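Local coordinates for protein leucine aminopeptidase (Fimbriiglobus ruber, PDB 7D1B) that binds zinc and, as a glutaminyl cyclase of the M28 peptidase family, probably converts N-terminal glutamine residues of peptides to pyroglutamate, at residues 185-190 / 283-288; 53-58 / 321-326. All blocks are in the same frame, centred on the assembly; numbering follows the deposited sequence.

Interaction 1 (185-190 / 283-288). With ZN (zinc ion), chain B.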
ATOM      1  N   ASP A 185      -3.872  -2.767  -8.563  1.00 11.44           N
ATOM      2  CA  ASP A 185      -5.274  -3.067  -8.782  1.00 11.32           C
ATOM      3  C   ASP A 185      -5.566  -4.511  -8.360  1.00 11.98           C
ATOM      4  O   ASP A 185      -4.661  -5.332  -8.161  1.00 12.36           O
ATOM      5  CB  ASP A 185      -5.594  -2.881 -10.266  1.00 12.47           C
ATOM      6  CG  ASP A 185      -7.061  -2.530 -10.547  1.00 12.29           C
ATOM      7  OD1 ASP A 185      -7.950  -2.697  -9.669  1.00 12.58           O
ATOM      8  OD2 ASP A 185      -7.317  -2.063 -11.685  1.00 13.31           O
ATOM      9  N   GLY A 186      -6.850  -4.816  -8.227  1.00 12.10           N
ATOM     10  CA  GLY A 186      -7.289  -6.196  -8.159  1.00 12.61           C
ATOM     11  C   GLY A 186      -6.733  -6.983  -6.995  1.00 12.12           C
ATOM     12  O   GLY A 186      -6.577  -8.208  -7.096  1.00 12.28           O
ATOM     13  N   GLU A 187      -6.453  -6.324  -5.864  1.00 11.85           N
ATOM     14  CA  GLU A 187      -6.069  -7.104  -4.694  1.00 12.13           C
ATOM     15  C   GLU A 187      -7.236  -7.938  -4.191  1.00 11.74           C
ATOM     16  O   GLU A 187      -7.048  -9.085  -3.783  1.00 12.68           O
ATOM     17  CB  GLU A 187      -5.547  -6.224  -3.565  1.00 13.05           C
ATOM     18  CG  GLU A 187      -4.974  -7.053  -2.415  1.00 14.76           C
ATOM     19  CD  GLU A 187      -5.742  -6.929  -1.162  1.00 18.10           C
ATOM     20  OE1 GLU A 187      -6.401  -5.895  -0.938  1.00 20.34           O
ATOM     21  OE2 GLU A 187      -5.680  -7.896  -0.385  1.00 23.25           O
ATOM     22  N   GLU A 188      -8.439  -7.371  -4.178  1.00 12.29           N
ATOM     23  CA  GLU A 188      -9.577  -8.061  -3.586  1.00 12.27           C
ATOM     24  C   GLU A 188     -10.862  -7.716  -4.339  1.00 12.61           C
ATOM     25  O   GLU A 188     -11.854  -7.231  -3.776  1.00 13.00           O
ATOM     26  CB  GLU A 188      -9.646  -7.865  -2.073  1.00 13.96           C
ATOM     27  CG  GLU A 188      -9.735  -6.444  -1.589  1.00 15.17           C
ATOM     28  CD  GLU A 188      -9.789  -6.407  -0.068  1.00 15.95           C
ATOM     29  OE1 GLU A 188     -10.004  -7.491   0.563  1.00 18.31           O
ATOM     30  OE2 GLU A 188      -9.591  -5.318   0.534  1.00 16.25           O
ATOM     31  N   TYR A 189     -10.855  -8.054  -5.630  1.00 12.39           N
ATOM     32  CA  TYR A 189     -12.028  -7.961  -6.490  1.00 12.82           C
ATOM     33  C   TYR A 189     -12.908  -9.185  -6.232  1.00 12.86           C
ATOM     34  O   TYR A 189     -13.090 -10.061  -7.082  1.00 12.92           O
ATOM     35  CB  TYR A 189     -11.558  -7.855  -7.936  1.00 13.03           C
ATOM     36  CG  TYR A 189     -12.654  -7.765  -8.968  1.00 12.94           C
ATOM     37  CD1 TYR A 189     -13.596  -6.751  -8.927  1.00 13.95           C
ATOM     38  CD2 TYR A 189     -12.733  -8.695  -9.998  1.00 14.16           C
ATOM     39  CE1 TYR A 189     -14.609  -6.671  -9.880  1.00 14.71           C
ATOM     40  CE2 TYR A 189     -13.731  -8.617 -10.962  1.00 15.34           C
ATOM     41  CZ  TYR A 189     -14.667  -7.591 -10.899  1.00 14.69           C
ATOM     42  OH  TYR A 189     -15.668  -7.466 -11.838  1.00 16.42           O
ATOM     43  N   ILE A 190     -13.426  -9.262  -5.009  1.00 12.85           N
ATOM     44  CA  ILE A 190     -14.074 -10.475  -4.517  1.00 13.30           C
ATOM     45  C   ILE A 190     -15.578 -10.331  -4.706  1.00 13.63           C
ATOM     46  O   ILE A 190     -16.263  -9.658  -3.924  1.00 14.78           O
ATOM     47  CB  ILE A 190     -13.713 -10.768  -3.060  1.00 13.16           C
ATOM     48  CG1 ILE A 190     -12.195 -10.799  -2.856  1.00 13.64           C
ATOM     49  CG2 ILE A 190     -14.386 -12.078  -2.608  1.00 15.18           C
ATOM     50  CD1 ILE A 190     -11.407 -11.740  -3.785  1.00 14.13           C
ATOM     51  N   VAL A 283      -0.013 -13.271   7.274  1.00 14.82           N
ATOM     52  CA  VAL A 283      -1.043 -12.563   6.523  1.00 15.13           C
ATOM     53  C   VAL A 283      -0.676 -12.612   5.049  1.00 14.28           C
ATOM     54  O   VAL A 283       0.346 -12.051   4.645  1.00 15.41           O
ATOM     55  CB  VAL A 283      -1.194 -11.106   6.998  1.00 17.05           C
ATOM     56  CG1 VAL A 283      -2.349 -10.432   6.246  1.00 17.89           C
ATOM     57  CG2 VAL A 283      -1.418 -11.032   8.514  1.00 19.13           C
ATOM     58  N   LEU A 284      -1.499 -13.275   4.245  1.00 15.38           N
ATOM     59  CA  LEU A 284      -1.344 -13.182   2.799  1.00 15.82           C
ATOM     60  C   LEU A 284      -1.732 -11.777   2.354  1.00 14.41           C
ATOM     61  O   LEU A 284      -2.775 -11.251   2.761  1.00 15.81           O
ATOM     62  CB  LEU A 284      -2.240 -14.210   2.113  1.00 17.19           C
ATOM     63  CG  LEU A 284      -1.873 -15.669   2.398  1.00 20.53           C
ATOM     64  CD1 LEU A 284      -2.932 -16.574   1.810  1.00 23.36           C
ATOM     65  CD2 LEU A 284      -0.486 -15.983   1.836  1.00 23.34           C
ATOM     66  N   ASP A 285      -0.906 -11.170   1.510  1.00 13.34           N
ATOM     67  CA  ASP A 285      -1.172  -9.806   1.084  1.00 12.70           C
ATOM     68  C   ASP A 285      -0.365  -9.554  -0.189  1.00 12.15           C
ATOM     69  O   ASP A 285       0.276 -10.460  -0.743  1.00 12.79           O
ATOM     70  CB  ASP A 285      -0.847  -8.834   2.225  1.00 13.51           C
ATOM     71  CG  ASP A 285      -1.701  -7.598   2.222  1.00 13.93           C
ATOM     72  OD1 ASP A 285      -2.328  -7.273   1.196  1.00 14.45           O
ATOM     73  OD2 ASP A 285      -1.733  -6.901   3.277  1.00 15.22           O
ATOM     74  N   ASP A 286      -0.397  -8.309  -0.668  1.00 12.17           N
ATOM     75  CA  ASP A 286       0.288  -7.959  -1.904  1.00 11.83           C
ATOM     76  C   ASP A 286       1.802  -8.108  -1.825  1.00 12.12           C
ATOM     77  O   ASP A 286       2.453  -8.090  -2.875  1.00 12.90           O
ATOM     78  CB  ASP A 286      -0.084  -6.530  -2.316  1.00 12.19           C
ATOM     79  CG  ASP A 286      -1.435  -6.435  -3.009  1.00 12.34           C
ATOM     80  OD1 ASP A 286      -1.735  -7.277  -3.895  1.00 12.27           O
ATOM     81  OD2 ASP A 286      -2.170  -5.471  -2.713  1.00 13.88           O
ATOM     82  N   HIS A 287       2.386  -8.233  -0.623  1.00 11.45           N
ATOM     83  CA  HIS A 287       3.835  -8.381  -0.514  1.00 11.66           C
ATOM     84  C   HIS A 287       4.310  -9.796  -0.824  1.00 12.05           C
ATOM     85  O   HIS A 287       5.505 -10.000  -1.040  1.00 13.20           O
ATOM     86  CB  HIS A 287       4.319  -7.954   0.866  1.00 12.00           C
ATOM     87  CG  HIS A 287       3.808  -8.814   1.973  1.00 11.80           C
ATOM     88  ND1 HIS A 287       2.491  -9.232   2.062  1.00 12.73           N
ATOM     89  CD2 HIS A 287       4.453  -9.330   3.046  1.00 12.49           C
ATOM     90  CE1 HIS A 287       2.356  -9.968   3.155  1.00 12.73           C
ATOM     91  NE2 HIS A 287       3.527 -10.031   3.776  1.00 12.70           N
ATOM     92  N   ILE A 288       3.403 -10.777  -0.865  1.00 12.34           N
ATOM     93  CA  ILE A 288       3.815 -12.155  -1.136  1.00 13.57           C
ATOM     94  C   ILE A 288       4.424 -12.268  -2.527  1.00 12.85           C
ATOM     95  O   ILE A 288       5.501 -12.837  -2.705  1.00 14.07           O
ATOM     96  CB  ILE A 288       2.619 -13.109  -0.981  1.00 15.27           C
ATOM     97  CG1 ILE A 288       2.043 -13.033   0.438  1.00 16.10           C
ATOM     98  CG2 ILE A 288       3.001 -14.539  -1.393  1.00 16.17           C
ATOM     99  CD1 ILE A 288       2.964 -13.546   1.499  1.00 19.74           C
TER
HETATM  100 ZN    ZN B 801      -9.618  -5.546   2.470  1.00 16.73          ZN
HETATM  101  O   HOH W   1      -3.083  -6.944  -6.204  1.00 12.34           O
HETATM  102  O   HOH W   2      -8.009  -6.404   3.527  1.00 14.76           O
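Glu187 sends its CG anti to the backbone N (chi1 -172°) and then bends at chi2 (-114°), so that its methylenes run past the carboxylate of Asp286 while its own carboxylate turns toward Asp285. Asp286 OD2 lies 3.2 Å from Glu187 CG, against the aliphatic part of the chain. Farther out, Glu187 OE2 stands 3.8 Å from Asp285 OD1, too far for a direct hydrogen bond, and the two carboxylate planes are 46° apart. That same Asp285 OD1 takes the backbone N-H of Asp286 (2.9 Å from N) on its anti side, from well out of the carboxylate plane. Asp286 OD1 is hydrogen-bonded to Ser208 OG and accepts a second bond from a water at 2.7 Å, which also donates to Asp185 O, tying the two segments together. Replacing Asp286 by alanine is likely to leave Ser208 without this partner, break the water link to Asp185 O and open a gap beside the Glu187 methylenes. Next along the chain, Glu188 OE2 binds the zinc ion at 1.9 Å, with Asp155, His309 and a water completing the site. These acids may belong to the carboxylic-acid network described for M28 glutaminyl cyclases, although none is directly hydrogen-bonded to another across these segments. The loop after strand 178-184 meets the turn that leads into helix 287-292; His130 of strand 123-130 touches both segments, and Leu231 of strand 225-232 lies against Asp285 and Asp286.

Interaction 2 (53-58 / 321-326)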
ATOM      1  N   ARG A  53      -4.104  17.325   5.858  1.00 14.11           N
ATOM      2  CA  ARG A  53      -4.128  17.125   4.416  1.00 13.52           C
ATOM      3  C   ARG A  53      -4.166  15.639   4.077  1.00 13.07           C
ATOM      4  O   ARG A  53      -4.900  15.216   3.172  1.00 13.99           O
ATOM      5  CB  ARG A  53      -2.927  17.833   3.792  1.00 14.25           C
ATOM      6  CG  ARG A  53      -2.945  17.807   2.281  1.00 15.05           C
ATOM      7  CD  ARG A  53      -1.925  18.767   1.673  1.00 15.74           C
ATOM      8  NE  ARG A  53      -0.576  18.410   2.109  1.00 14.74           N
ATOM      9  CZ  ARG A  53       0.503  19.148   1.894  1.00 15.11           C
ATOM     10  NH1 ARG A  53       0.394  20.298   1.245  1.00 17.10           N
ATOM     11  NH2 ARG A  53       1.685  18.739   2.332  1.00 15.23           N
ATOM     12  N   ALA A  54      -3.401  14.826   4.811  1.00 13.33           N
ATOM     13  CA  ALA A  54      -3.418  13.388   4.570  1.00 13.62           C
ATOM     14  C   ALA A  54      -4.819  12.811   4.757  1.00 13.23           C
ATOM     15  O   ALA A  54      -5.293  12.004   3.932  1.00 13.84           O
ATOM     16  CB  ALA A  54      -2.396  12.717   5.493  1.00 14.77           C
ATOM     17  N   VAL A  55      -5.510  13.212   5.837  1.00 13.61           N
ATOM     18  CA  VAL A  55      -6.872  12.719   6.041  1.00 14.48           C
ATOM     19  C   VAL A  55      -7.804  13.238   4.951  1.00 14.00           C
ATOM     20  O   VAL A  55      -8.701  12.514   4.487  1.00 15.07           O
ATOM     21  CB  VAL A  55      -7.376  13.069   7.450  1.00 16.35           C
ATOM     22  CG1 VAL A  55      -8.851  12.740   7.587  1.00 20.71           C
ATOM     23  CG2 VAL A  55      -6.560  12.326   8.485  1.00 17.12           C
ATOM     24  N   LYS A  56      -7.610  14.495   4.527  1.00 14.23           N
ATOM     25  CA  LYS A  56      -8.419  15.050   3.448  1.00 15.05           C
ATOM     26  C   LYS A  56      -8.284  14.223   2.181  1.00 13.24           C
ATOM     27  O   LYS A  56      -9.257  14.054   1.445  1.00 14.77           O
ATOM     28  CB  LYS A  56      -8.036  16.510   3.193  1.00 17.57           C
ATOM     29  CG  LYS A  56      -8.734  17.172   2.005  0.66 20.21           C
ATOM     30  CD  LYS A  56      -8.153  18.561   1.699  0.66 24.34           C
ATOM     31  CE  LYS A  56      -6.801  18.456   0.991  0.66 25.84           C
ATOM     32  NZ  LYS A  56      -6.176  19.775   0.672  0.66 28.30           N
ATOM     33  N   TYR A  57      -7.087  13.708   1.900  1.00 13.60           N
ATOM     34  CA  TYR A  57      -6.931  12.853   0.723  1.00 13.27           C
ATOM     35  C   TYR A  57      -7.687  11.535   0.883  1.00 12.81           C
ATOM     36  O   TYR A  57      -8.254  11.027  -0.093  1.00 13.95           O
ATOM     37  CB  TYR A  57      -5.448  12.627   0.407  1.00 13.83           C
ATOM     38  CG  TYR A  57      -4.735  13.852  -0.104  1.00 13.52           C
ATOM     39  CD1 TYR A  57      -5.370  14.738  -0.959  1.00 16.51           C
ATOM     40  CD2 TYR A  57      -3.421  14.115   0.257  1.00 13.92           C
ATOM     41  CE1 TYR A  57      -4.717  15.851  -1.443  1.00 16.40           C
ATOM     42  CE2 TYR A  57      -2.754  15.225  -0.222  1.00 14.27           C
ATOM     43  CZ  TYR A  57      -3.408  16.101  -1.061  1.00 13.99           C
ATOM     44  OH  TYR A  57      -2.764  17.222  -1.545  1.00 15.70           O
ATOM     45  N   VAL A  58      -7.718  10.966   2.099  1.00 12.93           N
ATOM     46  CA  VAL A  58      -8.581   9.794   2.307  1.00 13.11           C
ATOM     47  C   VAL A  58     -10.029  10.145   1.980  1.00 13.21           C
ATOM     48  O   VAL A  58     -10.732   9.400   1.282  1.00 14.13           O
ATOM     49  CB  VAL A  58      -8.471   9.235   3.736  1.00 13.53           C
ATOM     50  CG1 VAL A  58      -9.433   8.057   3.893  1.00 15.72           C
ATOM     51  CG2 VAL A  58      -7.050   8.806   4.048  1.00 14.46           C
ATOM     52  N   LYS A 321      -2.286  11.768  12.600  1.00 13.11           N
ATOM     53  CA  LYS A 321      -1.007  11.576  13.272  1.00 13.48           C
ATOM     54  C   LYS A 321      -0.419  10.210  12.945  1.00 11.84           C
ATOM     55  O   LYS A 321       0.788  10.080  12.720  1.00 12.47           O
ATOM     56  CB  LYS A 321      -1.168  11.739  14.781  1.00 15.84           C
ATOM     57  CG  LYS A 321      -0.009  11.123  15.601  1.00 23.21           C
ATOM     58  CD  LYS A 321       1.280  11.921  15.737  1.00 27.59           C
ATOM     59  CE  LYS A 321       2.242  11.146  16.630  0.68 24.80           C
ATOM     60  NZ  LYS A 321       3.647  11.513  16.382  0.68 24.65           N
ATOM     61  N   GLN A 322      -1.258   9.178  12.903  1.00 12.04           N
ATOM     62  CA  GLN A 322      -0.780   7.853  12.532  1.00 11.53           C
ATOM     63  C   GLN A 322      -0.254   7.846  11.100  1.00 11.36           C
ATOM     64  O   GLN A 322       0.802   7.250  10.818  1.00 11.86           O
ATOM     65  CB  GLN A 322      -1.912   6.848  12.716  1.00 12.35           C
ATOM     66  CG  GLN A 322      -1.580   5.417  12.314  1.00 12.12           C
ATOM     67  CD  GLN A 322      -0.435   4.797  13.099  1.00 11.39           C
ATOM     68  OE1 GLN A 322      -0.090   5.237  14.206  1.00 12.50           O
ATOM     69  NE2 GLN A 322       0.167   3.759  12.535  1.00 12.07           N
ATOM     70  N   MET A 323      -0.953   8.531  10.186  1.00 11.59           N
ATOM     71  CA  MET A 323      -0.471   8.624   8.813  1.00 12.37           C
ATOM     72  C   MET A 323       0.890   9.305   8.755  1.00 11.66           C
ATOM     73  O   MET A 323       1.786   8.854   8.041  1.00 12.71           O
ATOM     74  CB  MET A 323      -1.480   9.380   7.953  1.00 13.32           C
ATOM     75  CG  MET A 323      -2.772   8.648   7.804  1.00 14.17           C
ATOM     76  SD  MET A 323      -3.902   9.273   6.584  0.62 12.63           S
ATOM     77  CE  MET A 323      -3.087   8.944   5.023  1.00 13.49           C
ATOM     78  N   VAL A 324       1.052  10.412   9.486  1.00 12.19           N
ATOM     79  CA  VAL A 324       2.315  11.149   9.487  1.00 12.68           C
ATOM     80  C   VAL A 324       3.439  10.286  10.047  1.00 11.28           C
ATOM     81  O   VAL A 324       4.557  10.277   9.513  1.00 11.77           O
ATOM     82  CB  VAL A 324       2.158  12.473  10.269  1.00 14.80           C
ATOM     83  CG1 VAL A 324       3.529  13.062  10.632  1.00 16.30           C
ATOM     84  CG2 VAL A 324       1.310  13.473   9.480  1.00 16.81           C
ATOM     85  N   ASP A 325       3.168   9.554  11.134  1.00 11.50           N
ATOM     86  CA  ASP A 325       4.191   8.686  11.710  1.00 11.39           C
ATOM     87  C   ASP A 325       4.667   7.661  10.686  1.00 10.87           C
ATOM     88  O   ASP A 325       5.875   7.455  10.500  1.00 11.73           O
ATOM     89  CB  ASP A 325       3.639   7.940  12.922  1.00 11.59           C
ATOM     90  CG  ASP A 325       3.640   8.735  14.198  1.00 12.75           C
ATOM     91  OD1 ASP A 325       4.100   9.889  14.237  1.00 15.24           O
ATOM     92  OD2 ASP A 325       3.142   8.173  15.184  1.00 14.05           O
ATOM     93  N   VAL A 326       3.722   6.984  10.020  1.00 10.82           N
ATOM     94  CA  VAL A 326       4.117   5.990   9.026  1.00 10.69           C
ATOM     95  C   VAL A 326       4.857   6.648   7.864  1.00 10.21           C
ATOM     96  O   VAL A 326       5.876   6.121   7.383  1.00 11.09           O
ATOM     97  CB  VAL A 326       2.906   5.152   8.590  1.00 11.33           C
ATOM     98  CG1 VAL A 326       3.256   4.230   7.425  1.00 12.24           C
ATOM     99  CG2 VAL A 326       2.382   4.340   9.784  1.00 12.58           C
TER
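Ala54 meets Met323 where two helices pass steeply across one another: the axes of 53-58 and 321-326 approach to 9.6 Å with their directions 106° apart. The alanine lies at the closest point of the backbones, its CA 7.0 Å from that of Met323, and its small methyl leaves room for the long side chain to lie over it. Ala54 CB is 3.9 Å from Met323 CE, and the sulfur sits at a similar separation, so the thioether end rests alongside the methyl instead of poking at it with a single atom. Val55, one residue on, flanks this contact more loosely, with its CG2 4.5 Å from Met323 SD. Tyr57 does not reach the methionine; its ring meets His84 edge-to-face and its hydroxyl is hydrogen-bonded to His168. A turn beyond Ala54, Val58 brings CG2 to 4.1 Å from Met323 SD, and the two side chains cross at a slant. The methionine spans both residues because CG is anti to the carbonyl carbon (chi1 -66°) and the chain stays extended at chi2 and bends at chi3 (68°), which sets CE beside Ala54 and Val58. Helix 153-167 closes the junction, with Ala161 touching Val58 and Leu162 touching Met323. Between side chains the contact is apolar, one flexible thioether fitting against a methyl and two valines through van der Waals contact, though the thioether also lies against the helix backbone, with Met323 CE 3.9 Å from Ala54 O; since Met323 is deposited in two conformers, this fit describes one of at least two positions its side chain can take.

The chain enters interaction 2 through 53-58, passes through both segments of interaction 1, and returns to interaction 2 at 321-326, so the contact beside the zinc is nested inside the loop closed by the first and last helices of the chain. The centres of the two interactions lie 22 Å apart on opposite sides of the chain's centre, and their nearest atoms are about 13 Å apart without touching. Interaction 1 joins the loop after strand 178-184 of the mixed sheet to the turn leading into helix 287-292, whereas interaction 2 joins helices 51-63 and 320-336. Helix 153-167 relates them: it carries the zinc ligand Asp155 and, farther along, packs against interaction 2.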